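Aromatic amino acid aminotransferase I (Candida albicans WO-1, PDB 6HNU) probably transfers the amino group of aromatic L-amino acids to 2-oxoglutarate, using pyridoxal 5'-phosphate as its cofactor. Local coordinates at residues T158-E163 with S200-N205; F188-E193 with K208-I213; K230-I235 with F241-D246. One frame throughout, in Å; residues are numbered along the deposited sequence. Where two conformers were deposited one is given.

From the N terminus, strand 158-162 opens contact 1 and residues 188-193 open contact 2. The chain then runs through helix 192-200 to residues 200-205, which close contact 1 over 36 intervening residues, and on to 208-213, which close contact 2 over 14. Contacts 1 and 2 therefore cross along the sequence; none of the three nests inside another. Contact 3 follows in series: helix 226-239 turns through residues 240-241 into strand 242-246, five residues, mostly helical, separating its segments. All three share one mixed sheet, in which strands 158-162, 209-212 and 242-246 lie side by side and parallel. Contact 1 adds a loop, contact 2 the short strand 189-190, and contact 3 a packed helix.

Contact 1. Residues T158-E163 with S200-N205; sequences TILVEE and SRWVGN
The indole of Trp-202 meets strand 158-162 through the far corner of its six-membered ring, where the methyls of Thr-158 and Leu-160 approach obliquely. Thr-158 CG2 sits 4.0 Å from Trp-202 CH2 and equally close to CZ2, while Leu-160 CD2 lies 4.2 Å from CZ3. At the ring's other end, the carbonyl oxygen of Gly-204 stands in the indole plane at the edge, 3.5 Å from Trp-202 CD1. The pyrrole nitrogen is used locally: Trp-202 NE1 donates to Asn-205 O at 2.8 Å, with an N-H...O angle of 154°. That donor sits above the carbonyl plane, so neither oxygen lone pair is addressed directly. The bond ties the ring to its own loop and restricts its rotation.

This loop follows helix 192-200 and leads to strand 209-212, which pairs in parallel with 158-162 in the large domain of the fold-type I aminotransferases. The contact is made at the beginning of strand 158-162, away from the cofactor. Trp-202 points CG anti to the backbone N (chi1 -169°) and comes at Thr-158 from the opposite direction. A wide, mostly apolar ring suits this place, since it spans from the loop to two alternate strand residues while its one polar atom is satisfied. Threonine fits because, with OG1 beside the backbone N (chi1 -68°), CG2 falls anti to that N and presents a methyl to the indole. Leu-160 reaches the ring only with the end of its longer side chain. Both also pack on strand 179-186, Thr-158 against Val-181 and Leu-160 against Val-183, and Gln-447 touches Trp-202.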
loop_
_atom_site.group_PDB
_atom_site.type_symbol
_atom_site.label_atom_id
_atom_site.label_comp_id
_atom_site.label_asym_id
_atom_site.label_seq_id
_atom_site.Cartn_x
_atom_site.Cartn_y
_atom_site.Cartn_z
ATOM N N THR B 158 -6.726 21.878 10.241
ATOM C CA THR B 158 -8.157 21.578 10.030
ATOM C C THR B 158 -8.408 21.233 8.572
ATOM O O THR B 158 -7.869 21.922 7.659
ATOM C CB THR B 158 -9.031 22.763 10.470
ATOM O OG1 THR B 158 -8.882 22.825 11.883
ATOM C CG2 THR B 158 -10.500 22.581 10.150
ATOM N N ILE B 159 -9.277 20.253 8.380
ATOM C CA ILE B 159 -9.987 20.015 7.085
ATOM C C ILE B 159 -11.495 20.152 7.292
ATOM O O ILE B 159 -11.991 19.955 8.445
ATOM C CB ILE B 159 -9.613 18.643 6.503
ATOM C CG1 ILE B 159 -10.037 17.482 7.404
ATOM C CG2 ILE B 159 -8.131 18.651 6.222
ATOM C CD1 ILE B 159 -10.009 16.136 6.706
ATOM N N LEU B 160 -12.214 20.458 6.211
ATOM C CA LEU B 160 -13.682 20.417 6.217
ATOM C C LEU B 160 -14.091 19.053 5.672
ATOM O O LEU B 160 -13.471 18.603 4.656
ATOM C CB LEU B 160 -14.259 21.559 5.380
ATOM C CG LEU B 160 -13.762 22.961 5.757
ATOM C CD1 LEU B 160 -14.300 23.968 4.777
ATOM C CD2 LEU B 160 -14.185 23.286 7.170
ATOM N N VAL B 161 -15.070 18.438 6.338
ATOM C CA VAL B 161 -15.684 17.144 5.926
ATOM C C VAL B 161 -17.198 17.320 5.920
ATOM O O VAL B 161 -17.688 18.179 6.664
ATOM C CB VAL B 161 -15.259 15.964 6.816
ATOM C CG1 VAL B 161 -13.736 15.784 6.872
ATOM C CG2 VAL B 161 -15.816 16.088 8.235
ATOM N N GLU B 162 -17.900 16.486 5.137
ATOM C CA GLU B 162 -19.369 16.353 5.178
ATOM C C GLU B 162 -19.772 15.979 6.612
ATOM O O GLU B 162 -19.100 15.143 7.231
ATOM C CB GLU B 162 -19.843 15.389 4.091
ATOM C CG GLU B 162 -19.628 16.009 2.725
ATOM C CD GLU B 162 -19.464 15.074 1.544
ATOM O OE1 GLU B 162 -18.884 13.995 1.716
ATOM O OE2 GLU B 162 -19.844 15.504 0.440
ATOM N N GLU B 163 -20.844 16.570 7.144
ATOM C CA GLU B 163 -21.157 16.379 8.585
ATOM C C GLU B 163 -21.536 14.926 8.854
ATOM O O GLU B 163 -21.387 14.528 9.994
ATOM C CB GLU B 163 -22.244 17.323 9.104
ATOM C CG GLU B 163 -23.635 16.962 8.640
ATOM C CD GLU B 163 -24.743 17.846 9.205
ATOM O OE1 GLU B 163 -25.483 18.405 8.404
ATOM O OE2 GLU B 163 -24.864 17.931 10.410
ATOM N N SER B 200 -16.677 32.760 5.704
ATOM C CA SER B 200 -16.662 34.250 5.731
ATOM C C SER B 200 -16.233 34.739 7.122
ATOM O O SER B 200 -15.689 35.833 7.170
ATOM C CB SER B 200 -17.980 34.864 5.341
ATOM O OG SER B 200 -18.944 34.566 6.343
ATOM N N ARG B 201 -16.484 33.968 8.184
ATOM C CA ARG B 201 -16.147 34.351 9.589
ATOM C C ARG B 201 -15.070 33.420 10.160
ATOM O O ARG B 201 -14.921 33.353 11.410
ATOM C CB ARG B 201 -17.390 34.355 10.475
ATOM C CG ARG B 201 -18.492 33.413 10.030
ATOM C CD ARG B 201 -19.475 33.101 11.137
ATOM N NE ARG B 201 -19.017 31.874 11.772
ATOM C CZ ARG B 201 -19.480 30.634 11.551
ATOM N NH1 ARG B 201 -20.501 30.408 10.721
ATOM N NH2 ARG B 201 -18.904 29.626 12.207
ATOM N N TRP B 202 -14.327 32.724 9.295
ATOM C CA TRP B 202 -13.342 31.719 9.770
ATOM C C TRP B 202 -12.334 32.391 10.708
ATOM O O TRP B 202 -11.666 33.343 10.265
ATOM C CB TRP B 202 -12.592 31.045 8.617
ATOM C CG TRP B 202 -11.807 29.876 9.116
ATOM C CD1 TRP B 202 -10.479 29.843 9.438
ATOM C CD2 TRP B 202 -12.338 28.582 9.431
ATOM N NE1 TRP B 202 -10.137 28.607 9.914
ATOM C CE2 TRP B 202 -11.255 27.805 9.916
ATOM C CE3 TRP B 202 -13.590 27.979 9.288
ATOM C CZ2 TRP B 202 -11.408 26.467 10.268
ATOM C CZ3 TRP B 202 -13.740 26.665 9.672
ATOM C CH2 TRP B 202 -12.660 25.915 10.142
ATOM N N VAL B 203 -12.165 31.867 11.912
ATOM C CA VAL B 203 -11.070 32.342 12.818
ATOM C C VAL B 203 -9.847 31.407 12.712
ATOM O O VAL B 203 -10.022 30.173 12.639
ATOM C CB VAL B 203 -11.549 32.507 14.277
ATOM C CG1 VAL B 203 -12.088 31.231 14.872
ATOM C CG2 VAL B 203 -10.427 33.010 15.164
ATOM N N GLY B 204 -8.647 31.994 12.734
ATOM C CA GLY B 204 -7.353 31.282 12.809
ATOM C C GLY B 204 -6.952 30.759 11.444
ATOM O O GLY B 204 -7.475 31.274 10.410
ATOM N N ASN B 205 -6.038 29.801 11.400
ATOM C CA ASN B 205 -5.519 29.312 10.101
ATOM C C ASN B 205 -6.680 28.627 9.360
ATOM O O ASN B 205 -7.423 27.809 9.941
ATOM C CB ASN B 205 -4.282 28.425 10.240
ATOM C CG ASN B 205 -3.080 29.164 10.794
ATOM O OD1 ASN B 205 -2.736 30.240 10.316
ATOM N ND2 ASN B 205 -2.416 28.565 11.766
#

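Contact 2. Residues F188-E193 with K208-I213; sequences FGIIPE and KFLYTI. With PLP (pyridoxal-5'-phosphate), chain I.
Ile-190 and Leu-210 reach toward each other tip to tip, and this apolar meeting carries most of the contact. The terminal methyl CD1 of Ile-190 lies 4.0 Å from Leu-210 CD2. The other leucine methyl is nearly as close, Leu-210 CD1 standing 4.1 Å from Ile-190 CD1. Chi1 of Ile-190 (-70°) directs CG1, and the extended outer torsion (chi2 171°) carries CD1 out to the leucine. From the short edge strand 189-190 the isoleucine thus reaches over the sheet face, past the intervening strands, to the forked leucine of strand 209-212, and Ile-232 of helix 226-239 touches both.

The one polar atom at the interface is Thr-212 OG1, 4.2 Å from Ile-190 CD1. Its hydrogen-bond partner is Glu-162 OE2 on the adjoining strand, and the second oxygen of that carboxylate takes the backbone N of Ile-213. A threonine suits this boundary: small enough beside an isoleucine, yet able to grip a buried acid.

Tyr-211 and Ile-213 make the contacts with the cofactor. Tyr-211, whose CB points away from 188-193, puts its OH 3.7 Å from C2A of pyridoxal phosphate. Ile-213 meets the same methyl with CG1 (3.5 Å from C2A) and more closely still with CD1, an apolar side chain against the ring's methyl substituent.

Alternation along one strand therefore separates two chemistries: Leu-210 and Thr-212 serve the packing toward 188-193, whereas the hydroxyl of Tyr-211 bonds to Asp-246, the acid that faces the pyridine nitrogen N1, consistent with a second-shell role in holding that carboxylate.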
loop_
_atom_site.group_PDB
_atom_site.type_symbol
_atom_site.label_atom_id
_atom_site.label_comp_id
_atom_site.label_asym_id
_atom_site.label_seq_id
_atom_site.Cartn_x
_atom_site.Cartn_y
_atom_site.Cartn_z
ATOM N N PHE B 188 -29.683 16.624 -0.019
ATOM C CA PHE B 188 -29.008 16.691 -1.348
ATOM C C PHE B 188 -27.507 16.943 -1.193
ATOM O O PHE B 188 -26.879 17.187 -2.229
ATOM C CB PHE B 188 -29.666 17.752 -2.237
ATOM C CG PHE B 188 -31.155 17.563 -2.384
ATOM C CD1 PHE B 188 -31.664 16.438 -3.019
ATOM C CD2 PHE B 188 -32.037 18.460 -1.812
ATOM C CE1 PHE B 188 -33.038 16.270 -3.160
ATOM C CE2 PHE B 188 -33.408 18.281 -1.938
ATOM C CZ PHE B 188 -33.900 17.178 -2.592
ATOM N N GLY B 189 -26.996 16.968 0.052
ATOM C CA GLY B 189 -25.573 17.110 0.393
ATOM C C GLY B 189 -25.224 18.449 1.002
ATOM O O GLY B 189 -26.096 19.138 1.538
ATOM N N ILE B 190 -23.952 18.810 0.905
ATOM C CA ILE B 190 -23.395 20.076 1.442
ATOM C C ILE B 190 -24.322 21.220 0.990
ATOM O O ILE B 190 -24.598 21.338 -0.222
ATOM C CB ILE B 190 -21.974 20.290 0.910
ATOM C CG1 ILE B 190 -20.972 19.307 1.510
ATOM C CG2 ILE B 190 -21.527 21.736 1.071
ATOM C CD1 ILE B 190 -19.615 19.352 0.830
ATOM N N ILE B 191 -24.630 22.121 1.918
ATOM C CA ILE B 191 -25.413 23.357 1.619
ATOM C C ILE B 191 -24.415 24.471 1.352
ATOM O O ILE B 191 -23.757 24.951 2.284
ATOM C CB ILE B 191 -26.373 23.700 2.781
ATOM C CG1 ILE B 191 -27.340 22.555 3.102
ATOM C CG2 ILE B 191 -27.095 25.008 2.412
ATOM C CD1 ILE B 191 -28.139 22.748 4.386
ATOM N N PRO B 192 -24.239 24.935 0.093
ATOM C CA PRO B 192 -23.208 25.928 -0.185
ATOM C C PRO B 192 -23.292 27.202 0.664
ATOM O O PRO B 192 -22.241 27.654 1.085
ATOM C CB PRO B 192 -23.416 26.197 -1.679
ATOM C CG PRO B 192 -23.943 24.861 -2.171
ATOM C CD PRO B 192 -24.969 24.533 -1.110
ATOM N N GLU B 193 -24.499 27.777 0.895
ATOM C CA GLU B 193 -24.609 29.035 1.683
ATOM C C GLU B 193 -23.940 28.864 3.071
ATOM O O GLU B 193 -23.264 29.778 3.509
ATOM C CB GLU B 193 -26.061 29.499 1.861
ATOM C CG GLU B 193 -26.210 30.531 2.974
ATOM C CD GLU B 193 -27.592 31.124 3.206
ATOM O OE1 GLU B 193 -28.551 30.487 2.805
ATOM O OE2 GLU B 193 -27.682 32.218 3.806
ATOM N N LYS B 208 -7.178 23.437 5.229
ATOM C CA LYS B 208 -6.331 23.083 4.058
ATOM C C LYS B 208 -7.201 22.661 2.884
ATOM O O LYS B 208 -6.843 22.968 1.744
ATOM C CB LYS B 208 -5.347 21.982 4.441
ATOM C CG LYS B 208 -4.522 22.321 5.665
ATOM C CD LYS B 208 -3.758 23.640 5.592
ATOM C CE LYS B 208 -2.822 23.755 4.404
ATOM N NZ LYS B 208 -1.624 22.892 4.579
ATOM N N PHE B 209 -8.305 21.981 3.145
ATOM C CA PHE B 209 -9.177 21.512 2.057
ATOM C C PHE B 209 -10.539 21.074 2.592
ATOM O O PHE B 209 -10.769 20.904 3.823
ATOM C CB PHE B 209 -8.452 20.390 1.298
ATOM C CG PHE B 209 -8.108 19.139 2.063
ATOM C CD1 PHE B 209 -9.088 18.232 2.463
ATOM C CD2 PHE B 209 -6.789 18.804 2.289
ATOM C CE1 PHE B 209 -8.754 17.082 3.145
ATOM C CE2 PHE B 209 -6.453 17.627 2.939
ATOM C CZ PHE B 209 -7.438 16.757 3.356
ATOM N N LEU B 210 -11.406 20.805 1.627
ATOM C CA LEU B 210 -12.709 20.145 1.832
ATOM C C LEU B 210 -12.630 18.737 1.256
ATOM O O LEU B 210 -12.149 18.588 0.125
ATOM C CB LEU B 210 -13.823 20.961 1.164
ATOM C CG LEU B 210 -15.139 20.204 0.974
ATOM C CD1 LEU B 210 -15.842 19.961 2.288
ATOM C CD2 LEU B 210 -16.063 20.947 0.022
ATOM N N TYR B 211 -13.026 17.759 2.063
ATOM C CA TYR B 211 -13.098 16.326 1.706
ATOM C C TYR B 211 -14.560 16.043 1.390
ATOM O O TYR B 211 -15.380 16.190 2.280
ATOM C CB TYR B 211 -12.555 15.456 2.858
ATOM C CG TYR B 211 -12.814 13.975 2.720
ATOM C CD1 TYR B 211 -12.169 13.224 1.750
ATOM C CD2 TYR B 211 -13.728 13.325 3.532
ATOM C CE1 TYR B 211 -12.426 11.881 1.574
ATOM C CE2 TYR B 211 -14.003 11.974 3.388
ATOM C CZ TYR B 211 -13.358 11.255 2.391
ATOM O OH TYR B 211 -13.637 9.938 2.242
ATOM N N THR B 212 -14.863 15.631 0.161
ATOM C CA THR B 212 -16.232 15.389 -0.311
ATOM C C THR B 212 -16.314 14.055 -1.037
ATOM O O THR B 212 -15.551 13.806 -1.979
ATOM C CB THR B 212 -16.768 16.587 -1.116
ATOM O OG1 THR B 212 -18.086 16.272 -1.535
ATOM C CG2 THR B 212 -15.964 16.946 -2.347
ATOM N N ILE B 213 -17.291 13.254 -0.655
ATOM C CA ILE B 213 -17.688 12.074 -1.466
ATOM C C ILE B 213 -18.902 12.527 -2.261
ATOM O O ILE B 213 -20.043 12.228 -1.855
ATOM C CB ILE B 213 -17.960 10.880 -0.536
ATOM C CG1 ILE B 213 -16.843 10.700 0.491
ATOM C CG2 ILE B 213 -18.187 9.626 -1.349
ATOM C CD1 ILE B 213 -17.237 9.936 1.740
HETATM N N1 PLP I . -13.665 6.205 0.011
HETATM C C2 PLP I . -14.958 6.108 0.329
HETATM C C2A PLP I . -15.715 7.354 0.629
HETATM C C3 PLP I . -15.599 4.873 0.390
HETATM O O3 PLP I . -16.906 4.840 0.790
HETATM C C4 PLP I . -14.853 3.706 0.125
HETATM C C4A PLP I . -15.496 2.397 0.214
HETATM C C5 PLP I . -13.507 3.829 -0.245
HETATM C C6 PLP I . -12.958 5.086 -0.260
HETATM C C5A PLP I . -12.631 2.620 -0.469
HETATM O O4P PLP I . -11.848 2.766 -1.685
HETATM P P PLP I . -10.757 1.767 -2.139
HETATM O O1P PLP I . -10.410 2.326 -3.500
HETATM O O2P PLP I . -11.422 0.363 -2.171
HETATM O O3P PLP I . -9.615 1.835 -1.127
#

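Contact 3. Residues K230-I235 with F241-D246; sequences KQIYDI and FLIIED. With PLP (pyridoxal-5'-phosphate), chain I.
Ile-243 rests its CD1 methyl against helix 226-239, and this is the tight part of the contact. That carbon lies 4.0 Å from Tyr-233 CA, against the helix backbone itself, and 4.1 Å from Ile-232 CG2, whose side chain it crosses at about a right angle. Tyr-233 CD1 adds an oblique touch at 4.2 Å. The tyrosine ring runs on so that its OH can bind Asp-287 and the backbone N of Glu-289, which explains an amphipathic residue here. Farther along the helix, Ile-235 lies beside Phe-241, at the start of the strand segment: Ile-235 CG2 meets the ring's edge, near its plane, 3.9 Å from CZ. Isoleucines suit the interface, being apolar, with one methyl close to the backbone and another at the end of the chain.

Lys-230, Gln-231 and Asp-234 are exposed, where their polar and charged ends can meet water. At the far end of strand 242-246, beyond the packing, Asp-246 places OD2 2.8 Å from N1 of pyridoxal phosphate, the aspartate-pyridine pairing of fold-type I enzymes. The contact joins the helix and second strand of a beta-alpha-beta unit: strand 209-212, helix 226-239, strand 242-246.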
loop_
_atom_site.group_PDB
_atom_site.type_symbol
_atom_site.label_atom_id
_atom_site.label_comp_id
_atom_site.label_asym_id
_atom_site.label_seq_id
_atom_site.Cartn_x
_atom_site.Cartn_y
_atom_site.Cartn_z
ATOM N N LYS B 230 -20.565 23.946 -8.655
ATOM C CA LYS B 230 -20.107 25.270 -9.133
ATOM C C LYS B 230 -19.958 26.182 -7.922
ATOM O O LYS B 230 -18.925 26.839 -7.793
ATOM C CB LYS B 230 -21.069 25.829 -10.187
ATOM C CG LYS B 230 -20.956 25.137 -11.542
ATOM C CD LYS B 230 -22.089 25.491 -12.519
ATOM C CE LYS B 230 -22.343 24.391 -13.527
ATOM N NZ LYS B 230 -23.633 24.571 -14.242
ATOM N N GLN B 231 -20.958 26.213 -7.051
ATOM C CA GLN B 231 -20.924 27.183 -5.926
ATOM C C GLN B 231 -19.808 26.798 -4.947
ATOM O O GLN B 231 -19.156 27.699 -4.420
ATOM C CB GLN B 231 -22.272 27.185 -5.226
ATOM C CG GLN B 231 -23.345 27.921 -6.012
ATOM C CD GLN B 231 -24.661 27.769 -5.297
ATOM O OE1 GLN B 231 -25.167 28.713 -4.706
ATOM N NE2 GLN B 231 -25.184 26.552 -5.269
ATOM N N ILE B 232 -19.639 25.506 -4.690
ATOM C CA ILE B 232 -18.607 24.996 -3.729
ATOM C C ILE B 232 -17.219 25.272 -4.318
ATOM O O ILE B 232 -16.348 25.769 -3.564
ATOM C CB ILE B 232 -18.858 23.523 -3.354
ATOM C CG1 ILE B 232 -20.101 23.378 -2.473
ATOM C CG2 ILE B 232 -17.636 22.916 -2.685
ATOM C CD1 ILE B 232 -20.770 22.018 -2.537
ATOM N N TYR B 233 -17.037 25.048 -5.618
ATOM C CA TYR B 233 -15.756 25.350 -6.319
ATOM C C TYR B 233 -15.430 26.837 -6.140
ATOM O O TYR B 233 -14.301 27.200 -5.757
ATOM C CB TYR B 233 -15.790 24.910 -7.790
ATOM C CG TYR B 233 -14.441 25.081 -8.427
ATOM C CD1 TYR B 233 -13.416 24.191 -8.126
ATOM C CD2 TYR B 233 -14.115 26.214 -9.152
ATOM C CE1 TYR B 233 -12.135 24.355 -8.609
ATOM C CE2 TYR B 233 -12.836 26.379 -9.671
ATOM C CZ TYR B 233 -11.838 25.455 -9.388
ATOM O OH TYR B 233 -10.565 25.614 -9.855
ATOM N N ASP B 234 -16.425 27.711 -6.328
ATOM C CA ASP B 234 -16.234 29.186 -6.166
ATOM C C ASP B 234 -15.788 29.513 -4.732
ATOM O O ASP B 234 -14.932 30.403 -4.555
ATOM C CB ASP B 234 -17.490 29.966 -6.579
ATOM C CG ASP B 234 -17.748 29.952 -8.075
ATOM O OD1 ASP B 234 -16.881 29.508 -8.784
ATOM O OD2 ASP B 234 -18.844 30.345 -8.495
ATOM N N ILE B 235 -16.330 28.831 -3.736
ATOM C CA ILE B 235 -15.937 29.039 -2.315
ATOM C C ILE B 235 -14.488 28.581 -2.131
ATOM O O ILE B 235 -13.705 29.324 -1.531
ATOM C CB ILE B 235 -16.924 28.313 -1.398
ATOM C CG1 ILE B 235 -18.314 28.950 -1.524
ATOM C CG2 ILE B 235 -16.427 28.278 0.029
ATOM C CD1 ILE B 235 -19.389 28.070 -1.009
ATOM N N PHE B 241 -8.667 27.082 -0.576
ATOM C CA PHE B 241 -8.446 25.733 -0.018
ATOM C C PHE B 241 -8.648 24.753 -1.181
ATOM O O PHE B 241 -9.268 25.138 -2.197
ATOM C CB PHE B 241 -9.291 25.458 1.235
ATOM C CG PHE B 241 -10.789 25.568 1.074
ATOM C CD1 PHE B 241 -11.529 24.547 0.485
ATOM C CD2 PHE B 241 -11.469 26.680 1.535
ATOM C CE1 PHE B 241 -12.894 24.694 0.301
ATOM C CE2 PHE B 241 -12.842 26.800 1.396
ATOM C CZ PHE B 241 -13.552 25.799 0.792
ATOM N N LEU B 242 -8.106 23.546 -1.056
ATOM C CA LEU B 242 -8.270 22.497 -2.096
ATOM C C LEU B 242 -9.602 21.779 -1.926
ATOM O O LEU B 242 -10.221 21.805 -0.852
ATOM C CB LEU B 242 -7.127 21.479 -2.015
ATOM C CG LEU B 242 -5.718 22.056 -2.004
ATOM C CD1 LEU B 242 -4.721 21.022 -1.568
ATOM C CD2 LEU B 242 -5.356 22.620 -3.346
ATOM N N ILE B 243 -10.007 21.056 -2.959
ATOM C CA ILE B 243 -11.155 20.130 -2.827
ATOM C C ILE B 243 -10.611 18.744 -3.113
ATOM O O ILE B 243 -9.995 18.556 -4.187
ATOM C CB ILE B 243 -12.330 20.501 -3.754
ATOM C CG1 ILE B 243 -12.992 21.821 -3.364
ATOM C CG2 ILE B 243 -13.337 19.362 -3.832
ATOM C CD1 ILE B 243 -13.925 22.363 -4.425
ATOM N N ILE B 244 -10.846 17.829 -2.183
ATOM C CA ILE B 244 -10.451 16.425 -2.363
ATOM C C ILE B 244 -11.757 15.696 -2.616
ATOM O O ILE B 244 -12.562 15.591 -1.678
ATOM C CB ILE B 244 -9.687 15.883 -1.134
ATOM C CG1 ILE B 244 -8.560 16.792 -0.637
ATOM C CG2 ILE B 244 -9.240 14.456 -1.387
ATOM C CD1 ILE B 244 -7.460 17.150 -1.651
ATOM N N GLU B 245 -11.912 15.193 -3.829
ATOM C CA GLU B 245 -13.139 14.504 -4.264
ATOM C C GLU B 245 -12.761 13.021 -4.269
ATOM O O GLU B 245 -12.021 12.534 -5.142
ATOM C CB GLU B 245 -13.811 15.077 -5.534
ATOM C CG GLU B 245 -13.069 14.925 -6.861
ATOM C CD GLU B 245 -13.809 15.421 -8.098
ATOM O OE1 GLU B 245 -15.052 15.638 -8.012
ATOM O OE2 GLU B 245 -13.167 15.465 -9.218
ATOM N N ASP B 246 -13.271 12.336 -3.266
ATOM C CA ASP B 246 -13.072 10.898 -3.070
ATOM C C ASP B 246 -14.245 10.215 -3.752
ATOM O O ASP B 246 -15.355 10.210 -3.211
ATOM C CB ASP B 246 -12.907 10.587 -1.591
ATOM C CG ASP B 246 -12.760 9.132 -1.274
ATOM O OD1 ASP B 246 -12.596 8.296 -2.237
ATOM O OD2 ASP B 246 -12.808 8.833 -0.053
HETATM N N1 PLP I . -13.665 6.205 0.011
HETATM C C2 PLP I . -14.958 6.108 0.329
HETATM C C2A PLP I . -15.715 7.354 0.629
HETATM C C3 PLP I . -15.599 4.873 0.390
HETATM O O3 PLP I . -16.906 4.840 0.790
HETATM C C4 PLP I . -14.853 3.706 0.125
HETATM C C4A PLP I . -15.496 2.397 0.214
HETATM C C5 PLP I . -13.507 3.829 -0.245
HETATM C C6 PLP I . -12.958 5.086 -0.260
HETATM C C5A PLP I . -12.631 2.620 -0.469
HETATM O O4P PLP I . -11.848 2.766 -1.685
HETATM P P PLP I . -10.757 1.767 -2.139
HETATM O O1P PLP I . -10.410 2.326 -3.500
HETATM O O2P PLP I . -11.422 0.363 -2.171
HETATM O O3P PLP I . -9.615 1.835 -1.127
#